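Local coordinates for protein beta-glucanase (Clostridium thermocellum, PDB 3WVJ) that probably hydrolyses mixed-linkage beta-1,3-1,4-glucans such as lichenan as a family 16 glycoside hydrolase with a beta-jellyroll fold, at residues A[38-41]-A[46-49]; A[140-143]-A[148-151]. All blocks are in the same frame, centred on the assembly; numbering follows the deposited sequence.

Contact 1. Residues A[38-41]-A[46-49]; sequences SQVT and KMIL
The flat groups that meet here are the peptide units of Thr41 and Ile48, joined by two backbone hydrogen bonds, one in the carbonyl plane and one tilted from it. In the first, Thr41 N gives its hydrogen to Ile48 O at 3.1 Å. The return bond, Ile48 N to Thr41 O, is shorter at 2.7 Å and nearly straight (173° at the hydrogen), although its donor is tilted 31° from the plane of the Thr41 carbonyl. Together they make an antiparallel hydrogen-bonded pair; Val40 and Leu49, one step along, form the adjacent non-hydrogen-bonded pair. Ile48 O is gripped further: a water donates to it at 2.8 Å and also hydrogen-bonds Thr41 OG1, while the CA of Val40 makes a CA-H...O contact. The Leu49 CA does the same toward Gln39 O, at 3.3 Å. On the face carrying Val40 and Leu49, the two side chains run side by side in the same direction, Val40 CG2 lying 3.6 Å from Leu49 CD2. The other branch, Val40 CG1, stands anti to the backbone N (chi1 180°) and meets the bent Met47 chain obliquely at CG and SD. The opposite face has Thr41 and Ile48, where Thr41 OG1 rather than the methyl turns to the partner strand, 3.7 Å from Ile48 CB. In the fold, these residues belong to the beta hairpin of strands 40-43 and 46-53. Gln39 with Thr50 adds a backbone bond beyond the Val40-Leu49 pair, and on the other side of strand 46-53 Met47 and Leu49 bond strand 204-214 at Tyr208 and Ala206. Tyr66 of strand 61-72 packs against both Val40 and Met47, on the face these share with Leu49.

Contact 2. Residues A[140-143]-A[148-151]; sequences FDAS and TYGF
Tyr149 lays its hydroxyl end against two loop residues, overlapping the edge of the Phe140 ring and the methyl of Ala142. Tyr149 OH lies in the plane of the Phe140 ring, 3.5 Å from Phe140 CE1 and 3.3 Å from Ala142 CB. Phe140 and Tyr149 approach from opposite directions, and carbon contact between the rings is slight (Phe140 CZ to Tyr149 CE1, 4.4 Å). With Phe140 CG between the backbone N and the carbonyl carbon (chi1 54°), the ring presents its CE1 edge to the Tyr149 hydroxyl. No direct hydrogen bond crosses. A water lying in the plane of the Tyr149 ring hydrogen-bonds Tyr149 OH at 2.8 Å, so the buried hydroxyl has a polar partner as well as carbon neighbours; a link from this water on to the backbone O of Ala142 is doubtful. Behind this, Asp141 OD1 accepts from both Ser143 N (2.8 Å) and Ser143 OG (2.6 Å), which reach it from the same face of the carboxylate. The backbone bond makes an Asx turn, and Thr117 OG1 is a further hydrogen-bonding partner of both side chains. Phe112 meets the Tyr149 ring edge-to-face, and His147 stacks on Phe140. The loop between strands 134-137 and 147-154 is thus packed onto the mixed apolar and aromatic interior of the beta-jellyroll, beside strands 75-82, 106-113 and 157-162.

Contact 1 closes before contact 2 opens along the chain; their centres lie 19 Å apart and their nearest atoms about 11 Å, so they do not touch. Strand 204-214 connects them, pairing with strand 46-53 of contact 1 and with strand 75-82, which in turn pairs with strand 147-154 of contact 2. Contact 1 is a hairpin joined by backbone bonds; in contact 2 the loop is tied instead to Ala83 and Thr117, by backbone bonds of Ala142. The Leu49 side chain is about 10 Å from a bound bis-tris propane molecule (B3P). Contact 2 packs on Ile110 and Phe112 of strand 106-113, which bears the EIDIE signature of family 16, probably behind its catalytic acids.

Contact 1. Residues A[38-41]-A[46-49]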
ATOM      1  N   SER A  38     -11.766  -4.122  12.482  1.00 41.99           N
ATOM      2  CA  SER A  38     -11.732  -5.583  12.829  1.00 43.55           C
ATOM      3  C   SER A  38     -10.861  -6.360  11.795  1.00 43.36           C
ATOM      4  O   SER A  38     -10.393  -7.466  12.082  1.00 44.63           O
ATOM      5  CB  SER A  38     -13.125  -6.123  12.884  1.00 45.46           C
ATOM      6  OG  SER A  38     -13.750  -5.870  11.667  1.00 44.23           O
ATOM      7  N   GLN A  39     -10.606  -5.751  10.608  1.00 41.04           N
ATOM      8  CA  GLN A  39      -9.924  -6.463   9.557  1.00 41.01           C
ATOM      9  C   GLN A  39      -8.402  -6.264   9.527  1.00 40.33           C
ATOM     10  O   GLN A  39      -7.693  -6.763   8.585  1.00 40.39           O
ATOM     11  CB  GLN A  39     -10.509  -5.991   8.204  1.00 39.46           C
ATOM     12  CG  GLN A  39     -11.978  -6.301   8.081  1.00 40.27           C
ATOM     13  CD  GLN A  39     -12.341  -7.727   8.560  1.00 42.84           C
ATOM     14  OE1 GLN A  39     -11.929  -8.758   7.942  1.00 43.84           O
ATOM     15  NE2 GLN A  39     -13.153  -7.806   9.613  1.00 43.97           N
ATOM     16  N   VAL A  40      -7.926  -5.445  10.465  1.00 39.81           N
ATOM     17  CA  VAL A  40      -6.515  -5.294  10.718  1.00 39.94           C
ATOM     18  C   VAL A  40      -6.221  -6.011  12.035  1.00 42.76           C
ATOM     19  O   VAL A  40      -6.656  -5.520  13.027  1.00 42.96           O
ATOM     20  CB  VAL A  40      -6.177  -3.774  10.860  1.00 38.07           C
ATOM     21  CG1 VAL A  40      -4.709  -3.578  11.134  1.00 38.17           C
ATOM     22  CG2 VAL A  40      -6.535  -3.009   9.580  1.00 36.20           C
ATOM     23  N   THR A  41      -5.454  -7.105  12.049  1.00 44.90           N
ATOM     24  CA  THR A  41      -5.223  -7.898  13.276  1.00 49.70           C
ATOM     25  C   THR A  41      -3.738  -8.176  13.212  1.00 51.66           C
ATOM     26  O   THR A  41      -3.072  -7.773  12.212  1.00 49.82           O
ATOM     27  CB  THR A  41      -5.984  -9.234  13.264  1.00 51.67           C
ATOM     28  OG1 THR A  41      -5.629  -9.926  12.056  1.00 51.30           O
ATOM     29  CG2 THR A  41      -7.491  -8.998  13.305  1.00 51.30           C
ATOM     30  N   LYS A  46       3.305 -10.579  12.505  1.00 57.08           N
ATOM     31  CA  LYS A  46       2.748  -9.815  11.335  1.00 53.97           C
ATOM     32  C   LYS A  46       1.469  -9.004  11.555  1.00 51.27           C
ATOM     33  O   LYS A  46       0.741  -9.231  12.511  1.00 52.40           O
ATOM     34  CB  LYS A  46       2.683 -10.737  10.118  1.00 54.85           C
ATOM     35  CG  LYS A  46       4.063 -11.372   9.977  1.00 57.20           C
ATOM     36  CD  LYS A  46       4.047 -12.699   9.346  1.00 59.58           C
ATOM     37  CE  LYS A  46       5.371 -13.368   9.743  1.00 62.45           C
ATOM     38  NZ  LYS A  46       5.240 -14.812   9.511  1.00 65.89           N
ATOM     39  N   MET A  47       1.282  -7.968  10.732  1.00 48.02           N
ATOM     40  CA  MET A  47       0.031  -7.300  10.655  1.00 45.40           C
ATOM     41  C   MET A  47      -0.715  -7.987   9.517  1.00 44.79           C
ATOM     42  O   MET A  47      -0.132  -8.279   8.430  1.00 44.38           O
ATOM     43  CB  MET A  47       0.271  -5.822  10.410  1.00 43.57           C
ATOM     44  CG  MET A  47      -1.003  -5.008  10.334  1.00 41.96           C
ATOM     45  SD  MET A  47      -1.709  -4.996   8.660  1.00 40.97           S
ATOM     46  CE  MET A  47      -0.740  -3.727   7.855  1.00 38.69           C
ATOM     47  N   ILE A  48      -1.983  -8.320   9.749  1.00 44.60           N
ATOM     48  CA  ILE A  48      -2.770  -9.071   8.757  1.00 44.30           C
ATOM     49  C   ILE A  48      -3.938  -8.170   8.304  1.00 42.12           C
ATOM     50  O   ILE A  48      -4.593  -7.545   9.130  1.00 41.50           O
ATOM     51  CB  ILE A  48      -3.214 -10.399   9.360  1.00 47.02           C
ATOM     52  CG1 ILE A  48      -1.954 -11.128   9.754  1.00 49.19           C
ATOM     53  CG2 ILE A  48      -3.963 -11.238   8.353  1.00 47.32           C
ATOM     54  CD1 ILE A  48      -2.093 -12.600   9.651  1.00 52.49           C
ATOM     55  N   LEU A  49      -4.110  -8.007   6.986  1.00 40.78           N
ATOM     56  CA  LEU A  49      -5.301  -7.405   6.458  1.00 39.41           C
ATOM     57  C   LEU A  49      -6.151  -8.518   5.905  1.00 40.34           C
ATOM     58  O   LEU A  49      -5.657  -9.358   5.145  1.00 40.75           O
ATOM     59  CB  LEU A  49      -4.976  -6.424   5.284  1.00 37.94           C
ATOM     60  CG  LEU A  49      -4.095  -5.230   5.634  1.00 37.04           C
ATOM     61  CD1 LEU A  49      -3.987  -4.367   4.343  1.00 35.39           C
ATOM     62  CD2 LEU A  49      -4.720  -4.403   6.738  1.00 37.02           C
TER
HETATM   63  O   HOH W   1      -6.789  -9.211   9.774  1.00 39.35           O

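Contact 2. Residues A[140-143]-A[148-151]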
ATOM      1  N   PHE A 140       9.802 -13.962  -9.126  1.00 57.47           N
ATOM      2  CA  PHE A 140       9.338 -14.880  -8.091  1.00 58.51           C
ATOM      3  C   PHE A 140       7.866 -14.586  -7.824  1.00 57.04           C
ATOM      4  O   PHE A 140       7.313 -13.635  -8.353  1.00 55.37           O
ATOM      5  CB  PHE A 140      10.138 -14.697  -6.775  1.00 58.69           C
ATOM      6  CG  PHE A 140      10.161 -13.272  -6.254  1.00 56.02           C
ATOM      7  CD1 PHE A 140       9.088 -12.750  -5.541  1.00 53.48           C
ATOM      8  CD2 PHE A 140      11.274 -12.458  -6.461  1.00 56.27           C
ATOM      9  CE1 PHE A 140       9.129 -11.453  -5.032  1.00 51.88           C
ATOM     10  CE2 PHE A 140      11.317 -11.152  -5.962  1.00 54.49           C
ATOM     11  CZ  PHE A 140      10.246 -10.646  -5.235  1.00 52.16           C
ATOM     12  N   ASP A 141       7.243 -15.380  -6.962  1.00 58.33           N
ATOM     13  CA  ASP A 141       5.841 -15.181  -6.620  1.00 56.22           C
ATOM     14  C   ASP A 141       5.671 -14.437  -5.292  1.00 55.10           C
ATOM     15  O   ASP A 141       6.027 -14.938  -4.238  1.00 56.13           O
ATOM     16  CB  ASP A 141       5.116 -16.515  -6.564  1.00 57.65           C
ATOM     17  CG  ASP A 141       3.618 -16.353  -6.416  1.00 56.21           C
ATOM     18  OD1 ASP A 141       3.171 -15.353  -5.821  1.00 53.46           O
ATOM     19  OD2 ASP A 141       2.880 -17.229  -6.919  1.00 57.09           O
ATOM     20  N   ALA A 142       5.056 -13.256  -5.355  1.00 51.89           N
ATOM     21  CA  ALA A 142       5.040 -12.347  -4.217  1.00 50.63           C
ATOM     22  C   ALA A 142       4.125 -12.858  -3.114  1.00 50.91           C
ATOM     23  O   ALA A 142       4.225 -12.453  -1.966  1.00 51.12           O
ATOM     24  CB  ALA A 142       4.620 -10.961  -4.664  1.00 47.15           C
ATOM     25  N   SER A 143       3.230 -13.763  -3.479  1.00 51.42           N
ATOM     26  CA  SER A 143       2.325 -14.338  -2.513  1.00 52.21           C
ATOM     27  C   SER A 143       2.941 -15.549  -1.773  1.00 55.07           C
ATOM     28  O   SER A 143       2.323 -16.082  -0.876  1.00 56.03           O
ATOM     29  CB  SER A 143       1.037 -14.756  -3.224  1.00 51.67           C
ATOM     30  OG  SER A 143       1.247 -15.850  -4.094  1.00 53.09           O
ATOM     31  N   THR A 148      10.979  -7.839   0.526  1.00 50.84           N
ATOM     32  CA  THR A 148      10.891  -6.411   0.816  1.00 49.80           C
ATOM     33  C   THR A 148      10.771  -5.632  -0.484  1.00 48.64           C
ATOM     34  O   THR A 148      11.258  -6.086  -1.536  1.00 49.32           O
ATOM     35  CB  THR A 148      12.105  -5.888   1.560  1.00 51.83           C
ATOM     36  OG1 THR A 148      13.160  -5.826   0.604  1.00 54.41           O
ATOM     37  CG2 THR A 148      12.485  -6.811   2.710  1.00 53.91           C
ATOM     38  N   TYR A 149      10.088  -4.490  -0.400  1.00 46.67           N
ATOM     39  CA  TYR A 149       9.747  -3.643  -1.561  1.00 44.87           C
ATOM     40  C   TYR A 149       9.853  -2.235  -1.029  1.00 44.50           C
ATOM     41  O   TYR A 149       9.648  -1.992   0.185  1.00 44.67           O
ATOM     42  CB  TYR A 149       8.306  -3.848  -2.039  1.00 42.49           C
ATOM     43  CG  TYR A 149       7.968  -5.282  -2.374  1.00 43.11           C
ATOM     44  CD1 TYR A 149       8.192  -5.793  -3.662  1.00 42.99           C
ATOM     45  CD2 TYR A 149       7.468  -6.135  -1.401  1.00 43.00           C
ATOM     46  CE1 TYR A 149       7.903  -7.116  -3.963  1.00 43.86           C
ATOM     47  CE2 TYR A 149       7.182  -7.430  -1.691  1.00 43.81           C
ATOM     48  CZ  TYR A 149       7.396  -7.916  -2.974  1.00 44.19           C
ATOM     49  OH  TYR A 149       7.101  -9.213  -3.254  1.00 45.14           O
ATOM     50  N   GLY A 150      10.165  -1.289  -1.902  1.00 43.55           N
ATOM     51  CA  GLY A 150      10.427   0.068  -1.399  1.00 43.14           C
ATOM     52  C   GLY A 150      10.608   1.046  -2.528  1.00 42.24           C
ATOM     53  O   GLY A 150      10.708   0.623  -3.678  1.00 42.53           O
ATOM     54  N   PHE A 151      10.636   2.346  -2.191  1.00 41.43           N
ATOM     55  CA  PHE A 151      10.992   3.408  -3.133  1.00 41.23           C
ATOM     56  C   PHE A 151      11.777   4.508  -2.443  1.00 42.41           C
ATOM     57  O   PHE A 151      11.486   4.852  -1.275  1.00 42.23           O
ATOM     58  CB  PHE A 151       9.765   3.995  -3.802  1.00 39.16           C
ATOM     59  CG  PHE A 151       8.628   4.301  -2.867  1.00 37.74           C
ATOM     60  CD1 PHE A 151       8.485   5.576  -2.288  1.00 37.05           C
ATOM     61  CD2 PHE A 151       7.661   3.332  -2.582  1.00 36.70           C
ATOM     62  CE1 PHE A 151       7.424   5.884  -1.446  1.00 35.65           C
ATOM     63  CE2 PHE A 151       6.617   3.630  -1.713  1.00 35.38           C
ATOM     64  CZ  PHE A 151       6.487   4.904  -1.141  1.00 34.89           C
TER
HETATM   65  O   HOH W   2       5.880 -10.771  -1.222  1.00 46.09           O